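Local atomic coordinates of nucleoporin nup120 (Schizosaccharomyces pombe, PDB entry 4GQ2), a protein that serves as a structural component of the nuclear pore complex, whose nucleoporins can also act as docking partners for transiently associated nuclear transport factors. Residues I239-L244 / N248-L253; P286-D291 / S296-Y301; Y313-N318 / L324-E329. All coordinates share one frame; numbering follows the deposited sequence.

Contact 1 (I239-L244 / N248-L253); sequences ISMIFL and NVLVML
N248 meets F243 just before the second strand begins: its OD1 lies near the ring plane at the CE1 edge, amide and ring planes 81° apart. V249 O accepts the L244 backbone N-H, while V249 CG1 touches L244 CD1. On the other face of the sheet, L250 sets CD1 against F243 CB and CD2 against the sulfur of M241. V251 is gripped twice by the backbone, its N and O each 2.8 Å from I242 O and I242 N respectively. V251 CG2 reaches L244 CD1 at 3.6 Å, while the V251 and I242 side chains run alongside each other, CB against CG1. M252 returns to the M241 face, CG against M241 CB at 3.9 Å. L253 stands opposite two residues: its N bonds to S240 O at 2.8 Å and its O takes the I239 N-H at 2.9 Å. I239 CG1 sits between the backbone N and the carbonyl carbon (chi1 60°), which brings it close to L253 O and carries CD1 on to L253 CG. The S240 hydroxyl oxygen accepts the Y287 N-H, just ahead of the next blade's first strand. Two residues facing one make a classic beta bulge, here in the first hairpin of a four-stranded antiparallel propeller blade.

Contact 2 (P286-D291 / S296-Y301); sequences PYLTSD and SFIALY
D291 and F297 hold the turn end of this hairpin, and they do so with a side chain as well as with backbone. D291 OD1 receives the F297 backbone N-H at 3.0 Å, from the syn side of the carboxylate and 19° out of its plane; the bond is bent, 142° at the hydrogen. A chi1 of 65° places the D291 carboxylate between its own N and carbonyl carbon, from where it reaches across to the facing strand. The D291 backbone N gives only a weak bond to F297 O. Further along, T289 and A299 form the hydrogen-bonded pair of the ladder: A299 N lies 2.8 Å from T289 O, and T289 N lies 3.1 Å from A299 O. Y301 N closes the far end on Y287 O at 3.1 Å.

Apolar packing is divided between the two faces of the sheet. On one, L288 CD2 rests against L300 CD1 at 3.8 Å, the two leucines pointing the same way, and also touches I298 CG2. On the other, T289 CG2 meets the methyl of A299 at 3.9 Å.

Two of the rings, Y287 and F297, meet an oxygen at the edge. Y301 O lies in the plane of the Y287 ring, 3.4 Å from CD2, and D291 OD1 lies in the plane of the F297 ring. F297 also meets F362 edge-to-face.

D291 OD2 is bonded in turn to S354 OG in strand 346-354, and weakly to T294 OG1 in the turn. The chemistry thus implies a buried carboxylate with partners at both oxygens, OD1 accepting a backbone N-H within the hairpin and OD2 reaching a neighbouring sheet as well as the turn; these bonds would probably help to stabilise its negative charge.

Contact 3 (Y313-N318 / L324-E329); sequences YKLNAN and LNVVIE
The Y313 ring carries I328 CG2 over one face, an off-centre CH-pi contact 4.2 Å from the centroid and 30° off the normal, while V326 CG1 approaches CD2 obliquely at 3.6 Å. This is the outer beta hairpin of a propeller blade, with strand 324-328 at the rim of its four-stranded antiparallel sheet. Another flat group, the N316 amide, works on the opposite face of that sheet: with CG anti to the carbonyl carbon (chi1 -59°), it brings ND2 across to V327 CG2 at 3.7 Å. Two hydrogen-bonded pairs join the backbones. K314 N and V327 O are 2.8 Å apart, with the return bond running from V327 N to K314 O; N316 and N325 exchange a similar pair, both nearly straight. On the side of the sheet that carries Y313, L324 CD2 touches both A317 CB, 3.8 Å away, and L315 CD2. E329 lays its chain by K314 CB, but the charges do not meet: K314 NZ stands 5.9 Å from E329 OE2. Towards the preceding blade, V326 packs on L259 and V261. L315 CD2 also presses on the backbone of the facing strand, 3.3 Å from N325 O.

How the contacts relate
The three hairpins illustrate how a beta-propeller is built, by bonding within a blade and mainly side-chain packing between blades. Contacts 2 and 3 belong to one sheet: strands 297-302 and 309-317 are neighbours, joined by I298 O to Y313 N at 2.9 Å and S296 O to L315 N at 2.8 Å. Contact 1 lies in the preceding blade, about 9 Å centre to centre from contact 2 and about 14 Å from contact 3. L253 CD2 packs on Y287 CB at 3.6 Å and L244 CD2 on S290 OG at 3.5 Å. Towards contact 3 apolar side chains meet, L244 CD1 on L315 CD1 at 3.6 Å and V249 CG2 on L324 CD2.

Contact 1 (I239-L244 / N248-L253)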
loop_
_atom_site.group_PDB
_atom_site.type_symbol
_atom_site.label_atom_id
_atom_site.label_comp_id
_atom_site.label_asym_id
_atom_site.label_seq_id
_atom_site.Cartn_x
_atom_site.Cartn_y
_atom_site.Cartn_z
ATOM N N ILE A 239 46.447 12.048 0.222
ATOM C CA ILE A 239 45.170 12.518 -0.321
ATOM C C ILE A 239 44.226 11.363 -0.661
ATOM O O ILE A 239 43.082 11.588 -1.044
ATOM C CB ILE A 239 45.357 13.446 -1.541
ATOM C CG1 ILE A 239 46.092 12.719 -2.672
ATOM C CG2 ILE A 239 46.083 14.720 -1.123
ATOM C CD1 ILE A 239 45.833 13.303 -4.046
ATOM N N SER A 240 44.725 10.136 -0.512
ATOM C CA SER A 240 43.948 8.918 -0.740
ATOM C C SER A 240 44.778 7.705 -0.317
ATOM O O SER A 240 45.930 7.566 -0.729
ATOM C CB SER A 240 43.560 8.798 -2.219
ATOM O OG SER A 240 42.367 8.055 -2.389
ATOM N N MET A 241 44.201 6.837 0.512
ATOM C CA MET A 241 44.886 5.603 0.917
ATOM C C MET A 241 43.947 4.414 1.109
ATOM O O MET A 241 42.817 4.572 1.581
ATOM C CB MET A 241 45.751 5.817 2.171
ATOM C CG MET A 241 45.022 6.352 3.395
ATOM S SD MET A 241 46.025 6.182 4.887
ATOM C CE MET A 241 44.991 6.986 6.104
ATOM N N ILE A 242 44.433 3.231 0.732
ATOM C CA ILE A 242 43.678 1.981 0.864
ATOM C C ILE A 242 44.535 0.838 1.411
ATOM O O ILE A 242 45.718 0.717 1.095
ATOM C CB ILE A 242 43.012 1.538 -0.464
ATOM C CG1 ILE A 242 44.015 1.578 -1.625
ATOM C CG2 ILE A 242 41.789 2.394 -0.770
ATOM C CD1 ILE A 242 43.604 0.757 -2.830
ATOM N N PHE A 243 43.912 0.006 2.237
ATOM C CA PHE A 243 44.556 -1.147 2.838
ATOM C C PHE A 243 44.243 -2.402 2.028
ATOM O O PHE A 243 43.100 -2.618 1.633
ATOM C CB PHE A 243 44.074 -1.304 4.285
ATOM C CG PHE A 243 44.394 -2.640 4.901
ATOM C CD1 PHE A 243 45.714 -3.024 5.136
ATOM C CD2 PHE A 243 43.368 -3.512 5.266
ATOM C CE1 PHE A 243 46.002 -4.251 5.721
ATOM C CE2 PHE A 243 43.651 -4.742 5.846
ATOM C CZ PHE A 243 44.970 -5.112 6.076
ATOM N N LEU A 244 45.268 -3.218 1.783
ATOM C CA LEU A 244 45.119 -4.459 1.025
ATOM C C LEU A 244 45.544 -5.662 1.861
ATOM O O LEU A 244 46.233 -5.513 2.865
ATOM C CB LEU A 244 45.948 -4.416 -0.262
ATOM C CG LEU A 244 45.938 -3.169 -1.153
ATOM C CD1 LEU A 244 46.917 -3.354 -2.300
ATOM C CD2 LEU A 244 44.549 -2.853 -1.690
ATOM N N ASN A 248 50.262 -7.441 3.669
ATOM C CA ASN A 248 50.207 -6.483 4.769
ATOM C C ASN A 248 50.679 -5.112 4.260
ATOM O O ASN A 248 51.746 -4.617 4.630
ATOM C CB ASN A 248 51.039 -6.978 5.960
ATOM C CG ASN A 248 50.575 -6.396 7.286
ATOM O OD1 ASN A 248 49.497 -5.805 7.384
ATOM N ND2 ASN A 248 51.393 -6.569 8.320
ATOM N N VAL A 249 49.855 -4.511 3.406
ATOM C CA VAL A 249 50.267 -3.400 2.550
ATOM C C VAL A 249 49.265 -2.245 2.539
ATOM O O VAL A 249 48.051 -2.456 2.541
ATOM C CB VAL A 249 50.510 -3.909 1.107
ATOM C CG1 VAL A 249 50.245 -2.828 0.067
ATOM C CG2 VAL A 249 51.917 -4.475 0.975
ATOM N N LEU A 250 49.801 -1.029 2.528
ATOM C CA LEU A 250 49.016 0.188 2.395
ATOM C C LEU A 250 49.383 0.845 1.069
ATOM O O LEU A 250 50.563 0.973 0.747
ATOM C CB LEU A 250 49.326 1.132 3.558
ATOM C CG LEU A 250 48.240 2.076 4.077
ATOM C CD1 LEU A 250 47.150 1.300 4.805
ATOM C CD2 LEU A 250 48.847 3.123 4.996
ATOM N N VAL A 251 48.378 1.222 0.283
ATOM C CA VAL A 251 48.609 1.964 -0.960
ATOM C C VAL A 251 48.127 3.394 -0.781
ATOM O O VAL A 251 46.966 3.631 -0.438
ATOM C CB VAL A 251 47.931 1.314 -2.186
ATOM C CG1 VAL A 251 48.125 2.174 -3.429
ATOM C CG2 VAL A 251 48.490 -0.080 -2.428
ATOM N N MET A 252 49.033 4.341 -1.006
ATOM C CA MET A 252 48.753 5.752 -0.773
ATOM C C MET A 252 49.060 6.597 -2.000
ATOM O O MET A 252 49.965 6.280 -2.779
ATOM C CB MET A 252 49.559 6.266 0.421
ATOM C CG MET A 252 49.565 5.330 1.623
ATOM S SD MET A 252 50.857 5.701 2.826
ATOM C CE MET A 252 52.348 5.412 1.879
ATOM N N LEU A 253 48.284 7.665 -2.164
ATOM C CA LEU A 253 48.551 8.692 -3.153
ATOM C C LEU A 253 48.819 10.013 -2.441
ATOM O O LEU A 253 48.089 10.387 -1.514
ATOM C CB LEU A 253 47.380 8.827 -4.126
ATOM C CG LEU A 253 47.512 9.844 -5.262
ATOM C CD1 LEU A 253 48.791 9.647 -6.067
ATOM C CD2 LEU A 253 46.303 9.759 -6.174
#

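Contact 2 (P286-D291 / S296-Y301)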
loop_
_atom_site.group_PDB
_atom_site.type_symbol
_atom_site.label_atom_id
_atom_site.label_comp_id
_atom_site.label_asym_id
_atom_site.label_seq_id
_atom_site.Cartn_x
_atom_site.Cartn_y
_atom_site.Cartn_z
ATOM N N PRO A 286 37.593 10.295 -3.436
ATOM C CA PRO A 286 38.600 9.233 -3.490
ATOM C C PRO A 286 39.313 9.165 -4.844
ATOM O O PRO A 286 38.712 9.450 -5.884
ATOM C CB PRO A 286 37.793 7.949 -3.229
ATOM C CG PRO A 286 36.374 8.304 -3.509
ATOM C CD PRO A 286 36.240 9.762 -3.180
ATOM N N TYR A 287 40.595 8.813 -4.806
ATOM C CA TYR A 287 41.431 8.695 -5.996
ATOM C C TYR A 287 41.794 7.240 -6.242
ATOM O O TYR A 287 42.139 6.861 -7.358
ATOM C CB TYR A 287 42.726 9.479 -5.808
ATOM C CG TYR A 287 42.653 10.951 -6.127
ATOM C CD1 TYR A 287 42.278 11.874 -5.157
ATOM C CD2 TYR A 287 42.998 11.426 -7.393
ATOM C CE1 TYR A 287 42.230 13.227 -5.443
ATOM C CE2 TYR A 287 42.950 12.779 -7.692
ATOM C CZ TYR A 287 42.565 13.674 -6.712
ATOM O OH TYR A 287 42.507 15.016 -7.001
ATOM N N LEU A 288 41.725 6.433 -5.187
ATOM C CA LEU A 288 42.143 5.045 -5.250
ATOM C C LEU A 288 41.043 4.088 -4.824
ATOM O O LEU A 288 40.274 4.382 -3.904
ATOM C CB LEU A 288 43.367 4.820 -4.356
ATOM C CG LEU A 288 44.704 5.477 -4.711
ATOM C CD1 LEU A 288 45.760 5.079 -3.686
ATOM C CD2 LEU A 288 45.161 5.107 -6.117
ATOM N N THR A 289 40.978 2.944 -5.500
ATOM C CA THR A 289 40.208 1.796 -5.016
ATOM C C THR A 289 40.833 0.477 -5.479
ATOM O O THR A 289 41.534 0.441 -6.490
ATOM C CB THR A 289 38.720 1.862 -5.431
ATOM O OG1 THR A 289 37.943 1.033 -4.555
ATOM C CG2 THR A 289 38.527 1.405 -6.878
ATOM N N SER A 290 40.582 -0.595 -4.734
ATOM C CA SER A 290 41.077 -1.917 -5.107
ATOM C C SER A 290 39.924 -2.883 -5.335
ATOM O O SER A 290 38.825 -2.670 -4.818
ATOM C CB SER A 290 42.029 -2.464 -4.043
ATOM O OG SER A 290 41.329 -3.012 -2.941
ATOM N N ASP A 291 40.172 -3.935 -6.113
ATOM C CA ASP A 291 39.136 -4.922 -6.390
ATOM C C ASP A 291 38.926 -5.833 -5.187
ATOM O O ASP A 291 39.868 -6.139 -4.453
ATOM C CB ASP A 291 39.425 -5.714 -7.670
ATOM C CG ASP A 291 40.672 -6.562 -7.569
ATOM O OD1 ASP A 291 41.747 -6.007 -7.268
ATOM O OD2 ASP A 291 40.574 -7.786 -7.802
ATOM N N SER A 296 44.733 -7.065 -5.386
ATOM C CA SER A 296 45.897 -7.215 -6.248
ATOM C C SER A 296 45.867 -6.190 -7.379
ATOM O O SER A 296 46.903 -5.872 -7.967
ATOM C CB SER A 296 45.943 -8.642 -6.813
ATOM O OG SER A 296 47.152 -8.901 -7.504
ATOM N N PHE A 297 44.675 -5.678 -7.678
ATOM C CA PHE A 297 44.514 -4.636 -8.687
ATOM C C PHE A 297 44.076 -3.326 -8.051
ATOM O O PHE A 297 43.412 -3.319 -7.016
ATOM C CB PHE A 297 43.515 -5.054 -9.760
ATOM C CG PHE A 297 43.919 -6.281 -10.516
ATOM C CD1 PHE A 297 44.688 -6.181 -11.667
ATOM C CD2 PHE A 297 43.517 -7.542 -10.085
ATOM C CE1 PHE A 297 45.056 -7.315 -12.373
ATOM C CE2 PHE A 297 43.883 -8.681 -10.785
ATOM C CZ PHE A 297 44.653 -8.566 -11.930
ATOM N N ILE A 298 44.459 -2.225 -8.686
ATOM C CA ILE A 298 44.227 -0.891 -8.164
ATOM C C ILE A 298 43.741 0.000 -9.289
ATOM O O ILE A 298 44.377 0.084 -10.335
ATOM C CB ILE A 298 45.524 -0.290 -7.570
ATOM C CG1 ILE A 298 45.872 -0.977 -6.249
ATOM C CG2 ILE A 298 45.389 1.210 -7.342
ATOM C CD1 ILE A 298 47.353 -1.004 -5.948
ATOM N N ALA A 299 42.607 0.658 -9.066
ATOM C CA ALA A 299 42.126 1.676 -9.978
ATOM C C ALA A 299 42.518 3.049 -9.449
ATOM O O ALA A 299 42.473 3.298 -8.243
ATOM C CB ALA A 299 40.622 1.569 -10.160
ATOM N N LEU A 300 42.911 3.929 -10.365
ATOM C CA LEU A 300 43.414 5.249 -10.014
ATOM C C LEU A 300 42.832 6.294 -10.956
ATOM O O LEU A 300 42.739 6.067 -12.166
ATOM C CB LEU A 300 44.951 5.257 -10.039
ATOM C CG LEU A 300 45.748 6.560 -10.205
ATOM C CD1 LEU A 300 45.541 7.528 -9.047
ATOM C CD2 LEU A 300 47.227 6.245 -10.379
ATOM N N TYR A 301 42.444 7.432 -10.382
ATOM C CA TYR A 301 41.754 8.495 -11.108
ATOM C C TYR A 301 42.646 9.697 -11.392
ATOM O O TYR A 301 43.388 10.148 -10.514
ATOM C CB TYR A 301 40.530 8.962 -10.317
ATOM C CG TYR A 301 39.742 10.070 -10.978
ATOM C CD1 TYR A 301 39.157 9.883 -12.229
ATOM C CD2 TYR A 301 39.555 11.302 -10.340
ATOM C CE1 TYR A 301 38.421 10.889 -12.835
ATOM C CE2 TYR A 301 38.808 12.315 -10.939
ATOM C CZ TYR A 301 38.248 12.097 -12.185
ATOM O OH TYR A 301 37.512 13.079 -12.795
#

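Contact 3 (Y313-N318 / L324-E329)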
loop_
_atom_site.group_PDB
_atom_site.type_symbol
_atom_site.label_atom_id
_atom_site.label_comp_id
_atom_site.label_asym_id
_atom_site.label_seq_id
_atom_site.Cartn_x
_atom_site.Cartn_y
_atom_site.Cartn_z
ATOM N N TYR A 313 46.475 -0.794 -12.148
ATOM C CA TYR A 313 47.813 -1.279 -11.848
ATOM C C TYR A 313 47.750 -2.660 -11.213
ATOM O O TYR A 313 46.850 -2.946 -10.424
ATOM C CB TYR A 313 48.525 -0.331 -10.882
ATOM C CG TYR A 313 48.858 1.033 -11.444
ATOM C CD1 TYR A 313 47.891 2.032 -11.508
ATOM C CD2 TYR A 313 50.148 1.334 -11.891
ATOM C CE1 TYR A 313 48.190 3.285 -12.013
ATOM C CE2 TYR A 313 50.458 2.592 -12.394
ATOM C CZ TYR A 313 49.472 3.561 -12.452
ATOM O OH TYR A 313 49.749 4.813 -12.951
ATOM N N LYS A 314 48.719 -3.504 -11.555
ATOM C CA LYS A 314 48.884 -4.806 -10.920
ATOM C C LYS A 314 49.919 -4.695 -9.807
ATOM O O LYS A 314 50.978 -4.087 -9.991
ATOM C CB LYS A 314 49.323 -5.851 -11.956
ATOM C CG LYS A 314 49.562 -7.252 -11.409
ATOM C CD LYS A 314 48.285 -8.076 -11.342
ATOM C CE LYS A 314 48.463 -9.358 -10.536
ATOM N NZ LYS A 314 49.247 -10.405 -11.248
ATOM N N LEU A 315 49.600 -5.264 -8.649
ATOM C CA LEU A 315 50.561 -5.370 -7.562
ATOM C C LEU A 315 51.204 -6.750 -7.594
ATOM O O LEU A 315 50.516 -7.776 -7.550
ATOM C CB LEU A 315 49.905 -5.131 -6.199
ATOM C CG LEU A 315 50.599 -4.221 -5.172
ATOM C CD1 LEU A 315 50.035 -4.493 -3.790
ATOM C CD2 LEU A 315 52.119 -4.345 -5.138
ATOM N N ASN A 316 52.532 -6.755 -7.677
ATOM C CA ASN A 316 53.315 -7.979 -7.700
ATOM C C ASN A 316 54.221 -8.045 -6.477
ATOM O O ASN A 316 54.992 -7.118 -6.213
ATOM C CB ASN A 316 54.133 -8.057 -8.992
ATOM C CG ASN A 316 53.261 -8.013 -10.239
ATOM O OD1 ASN A 316 52.333 -8.810 -10.390
ATOM N ND2 ASN A 316 53.557 -7.078 -11.141
ATOM N N ALA A 317 54.100 -9.135 -5.725
ATOM C CA ALA A 317 54.893 -9.347 -4.518
ATOM C C ALA A 317 55.751 -10.599 -4.658
ATOM O O ALA A 317 55.301 -11.605 -5.212
ATOM C CB ALA A 317 53.984 -9.461 -3.303
ATOM N N ASN A 318 56.986 -10.532 -4.164
ATOM C CA ASN A 318 57.886 -11.690 -4.177
ATOM C C ASN A 318 58.308 -12.156 -2.781
ATOM O O ASN A 318 57.628 -11.884 -1.789
ATOM C CB ASN A 318 59.113 -11.446 -5.075
ATOM C CG ASN A 318 59.954 -10.254 -4.634
ATOM O OD1 ASN A 318 60.113 -9.290 -5.382
ATOM N ND2 ASN A 318 60.512 -10.322 -3.428
ATOM N N LEU A 324 57.941 -5.218 -3.431
ATOM C CA LEU A 324 56.665 -5.149 -4.128
ATOM C C LEU A 324 56.744 -4.201 -5.317
ATOM O O LEU A 324 57.359 -3.141 -5.229
ATOM C CB LEU A 324 55.542 -4.731 -3.173
ATOM C CG LEU A 324 55.251 -5.707 -2.029
ATOM C CD1 LEU A 324 55.832 -5.207 -0.712
ATOM C CD2 LEU A 324 53.755 -5.940 -1.900
ATOM N N ASN A 325 56.133 -4.600 -6.430
ATOM C CA ASN A 325 56.105 -3.783 -7.637
ATOM C C ASN A 325 54.681 -3.363 -7.978
ATOM O O ASN A 325 53.763 -4.187 -7.962
ATOM C CB ASN A 325 56.700 -4.536 -8.836
ATOM C CG ASN A 325 57.971 -5.295 -8.497
ATOM O OD1 ASN A 325 58.824 -4.812 -7.750
ATOM N ND2 ASN A 325 58.107 -6.494 -9.059
ATOM N N VAL A 326 54.505 -2.081 -8.282
ATOM C CA VAL A 326 53.247 -1.589 -8.827
ATOM C C VAL A 326 53.451 -1.385 -10.325
ATOM O O VAL A 326 53.984 -0.363 -10.760
ATOM C CB VAL A 326 52.770 -0.299 -8.116
ATOM C CG1 VAL A 326 51.511 0.248 -8.764
ATOM C CG2 VAL A 326 52.488 -0.578 -6.652
ATOM N N VAL A 327 53.049 -2.382 -11.108
ATOM C CA VAL A 327 53.261 -2.356 -12.557
ATOM C C VAL A 327 51.960 -2.002 -13.270
ATOM O O VAL A 327 50.901 -2.549 -12.956
ATOM C CB VAL A 327 53.850 -3.688 -13.090
ATOM C CG1 VAL A 327 54.065 -3.622 -14.596
ATOM C CG2 VAL A 327 55.170 -4.012 -12.399
ATOM N N ILE A 328 52.059 -1.080 -14.224
ATOM C CA ILE A 328 50.908 -0.529 -14.947
ATOM C C ILE A 328 50.183 -1.571 -15.804
ATOM O O ILE A 328 50.801 -2.501 -16.325
ATOM C CB ILE A 328 51.332 0.635 -15.873
ATOM C CG1 ILE A 328 52.623 1.301 -15.373
ATOM C CG2 ILE A 328 50.200 1.647 -16.012
ATOM C CD1 ILE A 328 53.482 1.898 -16.469
ATOM N N GLU A 329 48.868 -1.401 -15.937
ATOM C CA GLU A 329 48.056 -2.185 -16.871
ATOM C C GLU A 329 47.232 -1.296 -17.804
ATOM O O GLU A 329 46.911 -1.701 -18.920
ATOM C CB GLU A 329 47.137 -3.150 -16.129
ATOM C CG GLU A 329 47.857 -4.338 -15.517
ATOM C CD GLU A 329 46.917 -5.472 -15.161
ATOM O OE1 GLU A 329 45.778 -5.193 -14.732
ATOM O OE2 GLU A 329 47.322 -6.646 -15.305
#